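Local coordinates for nucleoprotein (PDB 4H5P), which encapsidates the viral genomic RNA, shielding it from nucleases and forming the ribonucleoprotein template for transcription and replication, at residues W125-G130 with S170-Q175. Numbering follows the deposited sequence.
Sequences WLPVTG and SLYLLQ. With nucleotides of chain E.
V128 meets Y172 and Q175 where the loop between helices 112-122 and 130-134 packs against helix 159-180, in the all-helical fold of the phlebovirus nucleoprotein. CB of V128 lies 3.7 Å from CE1 of Y172. From there the two methyls part. CG1, anti to the backbone N (chi1 -179°), touches both side chains, 4.0 Å from CE1 of Y172 and 3.9 Å from CB of Q175. CG2 instead reaches the helix backbone, 3.7 Å from the carbonyl carbon of Q175, and also touches the glutamine CB. M133 of helix 130-134 and V179, one turn beyond Q175, add to the packing around the valine.

Y172 projects from the helix into the loop, its ring running past the valine in the opposite direction. The carbonyl oxygen of V128 lies at the ring edge, in the plane of the ring, and OH of Y172 is 3.1 Å from this O; the pair can hydrogen-bond, although another acceptor competes for the hydroxyl proton. CB of L126 also approaches this hydroxyl.

Two other residues of this loop have partners beyond the chain. W125, a residue important for dimerization, packs on V25 of the second subunit. P127 rests on F176, V179 and I180 of helix 159-180 and places its CB 3.3 Å from O4 of the uracil of U7 of chain E, so that this short loop joins the hydrophobic interior to the bound RNA. On the helix, the Q175 side chain offers the valine its CB and then bends away at chi2, folding back so that NE2 donates to O of L171 at 3.2 Å, with the acceptor almost in the plane of the amide.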
ATOM      1  N   TRP A 125      -8.704 -26.459  12.194  1.00 41.88           N
ATOM      2  CA  TRP A 125      -7.411 -25.934  11.756  1.00 40.84           C
ATOM      3  C   TRP A 125      -7.569 -24.939  10.591  1.00 40.59           C
ATOM      4  O   TRP A 125      -6.572 -24.437  10.080  1.00 40.34           O
ATOM      5  CB  TRP A 125      -6.455 -27.092  11.396  1.00 40.33           C
ATOM      6  CG  TRP A 125      -6.135 -27.955  12.580  1.00 44.64           C
ATOM      7  CD1 TRP A 125      -5.506 -27.565  13.727  1.00 49.54           C
ATOM      8  CD2 TRP A 125      -6.516 -29.322  12.776  1.00 46.20           C
ATOM      9  NE1 TRP A 125      -5.459 -28.608  14.620  1.00 51.88           N
ATOM     10  CE2 TRP A 125      -6.062 -29.704  14.058  1.00 53.27           C
ATOM     11  CE3 TRP A 125      -7.185 -30.274  11.985  1.00 47.58           C
ATOM     12  CZ2 TRP A 125      -6.241 -31.001  14.562  1.00 55.30           C
ATOM     13  CZ3 TRP A 125      -7.369 -31.555  12.487  1.00 51.53           C
ATOM     14  CH2 TRP A 125      -6.893 -31.912  13.757  1.00 54.96           C
ATOM     15  N   LEU A 126      -8.814 -24.606  10.232  1.00 35.76           N
ATOM     16  CA  LEU A 126      -9.150 -23.672   9.154  1.00 33.71           C
ATOM     17  C   LEU A 126      -9.127 -22.216   9.662  1.00 38.82           C
ATOM     18  O   LEU A 126      -9.257 -22.025  10.872  1.00 39.21           O
ATOM     19  CB  LEU A 126     -10.547 -24.018   8.582  1.00 33.15           C
ATOM     20  CG  LEU A 126     -10.762 -25.443   8.053  1.00 36.39           C
ATOM     21  CD1 LEU A 126     -12.219 -25.688   7.730  1.00 37.22           C
ATOM     22  CD2 LEU A 126      -9.910 -25.735   6.816  1.00 33.16           C
ATOM     23  N   PRO A 127      -8.999 -21.174   8.784  1.00 35.81           N
ATOM     24  CA  PRO A 127      -9.008 -19.779   9.282  1.00 36.62           C
ATOM     25  C   PRO A 127     -10.271 -19.437  10.090  1.00 43.47           C
ATOM     26  O   PRO A 127     -10.196 -18.654  11.034  1.00 45.20           O
ATOM     27  CB  PRO A 127      -8.921 -18.951   7.996  1.00 37.19           C
ATOM     28  CG  PRO A 127      -8.181 -19.857   7.028  1.00 39.50           C
ATOM     29  CD  PRO A 127      -8.791 -21.205   7.318  1.00 35.63           C
ATOM     30  N   VAL A 128     -11.420 -20.034   9.728  1.00 40.40           N
ATOM     31  CA  VAL A 128     -12.688 -19.927  10.463  1.00 41.94           C
ATOM     32  C   VAL A 128     -13.082 -21.369  10.777  1.00 45.43           C
ATOM     33  O   VAL A 128     -13.318 -22.143   9.852  1.00 43.65           O
ATOM     34  CB  VAL A 128     -13.809 -19.129   9.741  1.00 46.06           C
ATOM     35  CG1 VAL A 128     -15.068 -19.061  10.599  1.00 48.94           C
ATOM     36  CG2 VAL A 128     -13.351 -17.722   9.387  1.00 45.37           C
ATOM     37  N   THR A 129     -13.051 -21.753  12.066  1.00 43.33           N
ATOM     38  CA  THR A 129     -13.316 -23.130  12.498  1.00 43.79           C
ATOM     39  C   THR A 129     -14.800 -23.472  12.460  1.00 50.82           C
ATOM     40  O   THR A 129     -15.646 -22.579  12.354  1.00 51.30           O
ATOM     41  CB  THR A 129     -12.737 -23.388  13.898  1.00 50.04           C
ATOM     42  OG1 THR A 129     -13.382 -22.533  14.843  1.00 47.66           O
ATOM     43  CG2 THR A 129     -11.214 -23.194  13.955  1.00 48.07           C
ATOM     44  N   GLY A 130     -15.088 -24.775  12.529  1.00 48.97           N
ATOM     45  CA  GLY A 130     -16.438 -25.322  12.576  1.00 50.73           C
ATOM     46  C   GLY A 130     -17.162 -24.840  13.808  1.00 57.27           C
ATOM     47  O   GLY A 130     -18.309 -24.402  13.720  1.00 58.14           O
ATOM     48  N   SER A 170     -22.360 -18.756   1.646  1.00 45.58           N
ATOM     49  CA  SER A 170     -21.998 -17.334   1.768  1.00 45.27           C
ATOM     50  C   SER A 170     -21.815 -16.905   3.225  1.00 50.79           C
ATOM     51  O   SER A 170     -21.057 -15.970   3.471  1.00 52.08           O
ATOM     52  CB  SER A 170     -23.043 -16.443   1.108  1.00 49.31           C
ATOM     53  OG  SER A 170     -23.026 -16.619  -0.296  1.00 58.63           O
ATOM     54  N   LEU A 171     -22.489 -17.578   4.197  1.00 47.63           N
ATOM     55  CA  LEU A 171     -22.315 -17.273   5.628  1.00 47.85           C
ATOM     56  C   LEU A 171     -20.868 -17.591   6.019  1.00 48.93           C
ATOM     57  O   LEU A 171     -20.262 -16.814   6.751  1.00 48.57           O
ATOM     58  CB  LEU A 171     -23.325 -18.027   6.523  1.00 50.17           C
ATOM     59  CG  LEU A 171     -23.303 -17.696   8.034  1.00 56.27           C
ATOM     60  CD1 LEU A 171     -23.949 -16.355   8.330  1.00 59.24           C
ATOM     61  CD2 LEU A 171     -23.997 -18.762   8.841  1.00 59.89           C
ATOM     62  N   TYR A 172     -20.295 -18.693   5.460  1.00 43.88           N
ATOM     63  CA  TYR A 172     -18.889 -19.037   5.668  1.00 41.05           C
ATOM     64  C   TYR A 172     -17.991 -18.039   4.963  1.00 41.87           C
ATOM     65  O   TYR A 172     -17.030 -17.571   5.566  1.00 39.81           O
ATOM     66  CB  TYR A 172     -18.527 -20.463   5.199  1.00 40.21           C
ATOM     67  CG  TYR A 172     -17.107 -20.817   5.598  1.00 41.13           C
ATOM     68  CD1 TYR A 172     -16.786 -21.090   6.925  1.00 44.37           C
ATOM     69  CD2 TYR A 172     -16.065 -20.752   4.678  1.00 39.40           C
ATOM     70  CE1 TYR A 172     -15.474 -21.338   7.318  1.00 44.31           C
ATOM     71  CE2 TYR A 172     -14.744 -20.993   5.063  1.00 38.77           C
ATOM     72  CZ  TYR A 172     -14.455 -21.298   6.384  1.00 46.95           C
ATOM     73  OH  TYR A 172     -13.167 -21.541   6.806  1.00 49.54           O
ATOM     74  N   LEU A 173     -18.299 -17.737   3.677  1.00 38.87           N
ATOM     75  CA  LEU A 173     -17.524 -16.846   2.806  1.00 37.49           C
ATOM     76  C   LEU A 173     -17.370 -15.469   3.426  1.00 43.58           C
ATOM     77  O   LEU A 173     -16.303 -14.875   3.312  1.00 42.88           O
ATOM     78  CB  LEU A 173     -18.144 -16.751   1.396  1.00 37.39           C
ATOM     79  CG  LEU A 173     -17.984 -17.992   0.465  1.00 39.34           C
ATOM     80  CD1 LEU A 173     -18.562 -17.727  -0.906  1.00 38.54           C
ATOM     81  CD2 LEU A 173     -16.508 -18.383   0.277  1.00 37.67           C
ATOM     82  N   LEU A 174     -18.411 -14.999   4.140  1.00 41.56           N
ATOM     83  CA  LEU A 174     -18.426 -13.725   4.844  1.00 42.47           C
ATOM     84  C   LEU A 174     -17.382 -13.724   5.971  1.00 45.07           C
ATOM     85  O   LEU A 174     -16.587 -12.791   6.048  1.00 44.93           O
ATOM     86  CB  LEU A 174     -19.850 -13.467   5.395  1.00 45.32           C
ATOM     87  CG  LEU A 174     -20.112 -12.197   6.212  1.00 52.08           C
ATOM     88  CD1 LEU A 174     -19.892 -10.939   5.382  1.00 52.91           C
ATOM     89  CD2 LEU A 174     -21.525 -12.202   6.778  1.00 56.83           C
ATOM     90  N   GLN A 175     -17.367 -14.773   6.818  1.00 40.52           N
ATOM     91  CA  GLN A 175     -16.428 -14.897   7.939  1.00 39.43           C
ATOM     92  C   GLN A 175     -15.010 -15.090   7.435  1.00 41.93           C
ATOM     93  O   GLN A 175     -14.103 -14.395   7.888  1.00 43.39           O
ATOM     94  CB  GLN A 175     -16.801 -16.059   8.884  1.00 40.50           C
ATOM     95  CG  GLN A 175     -18.276 -16.176   9.246  1.00 52.56           C
ATOM     96  CD  GLN A 175     -18.940 -14.871   9.651  1.00 68.41           C
ATOM     97  OE1 GLN A 175     -18.476 -14.140  10.544  1.00 60.02           O
ATOM     98  NE2 GLN A 175     -20.049 -14.555   8.995  1.00 58.05           N
TER
ATOM     99  P     U E   7      -0.951 -14.634   5.077  1.00 46.96           P
ATOM    100  OP1   U E   7      -0.274 -13.754   4.090  1.00 47.27           O
ATOM    101  OP2   U E   7      -0.154 -15.598   5.865  1.00 47.82           O
ATOM    102  O5'   U E   7      -1.774 -13.745   6.125  1.00 47.64           O
ATOM    103  C5'   U E   7      -2.077 -12.366   5.872  1.00 47.51           C
ATOM    104  C4'   U E   7      -2.914 -11.805   7.008  1.00 47.23           C
ATOM    105  O4'   U E   7      -4.234 -12.397   6.962  1.00 47.28           O
ATOM    106  C3'   U E   7      -2.389 -12.143   8.387  1.00 47.56           C
ATOM    107  O3'   U E   7      -1.435 -11.168   8.791  1.00 47.96           O
ATOM    108  C2'   U E   7      -3.655 -12.123   9.246  1.00 47.48           C
ATOM    109  O2'   U E   7      -3.996 -10.835   9.722  1.00 47.64           O
ATOM    110  C1'   U E   7      -4.713 -12.643   8.273  1.00 47.20           C
ATOM    111  N1    U E   7      -5.018 -14.137   8.428  1.00 47.12           N
ATOM    112  C2    U E   7      -5.754 -14.579   9.534  1.00 47.04           C
ATOM    113  O2    U E   7      -6.170 -13.833  10.413  1.00 46.89           O
ATOM    114  N3    U E   7      -5.963 -15.948   9.580  1.00 46.96           N
ATOM    115  C4    U E   7      -5.552 -16.895   8.641  1.00 46.85           C
ATOM    116  O4    U E   7      -5.815 -18.082   8.819  1.00 46.73           O
ATOM    117  C5    U E   7      -4.791 -16.362   7.528  1.00 46.57           C
ATOM    118  C6    U E   7      -4.556 -15.040   7.464  1.00 46.69           C
TER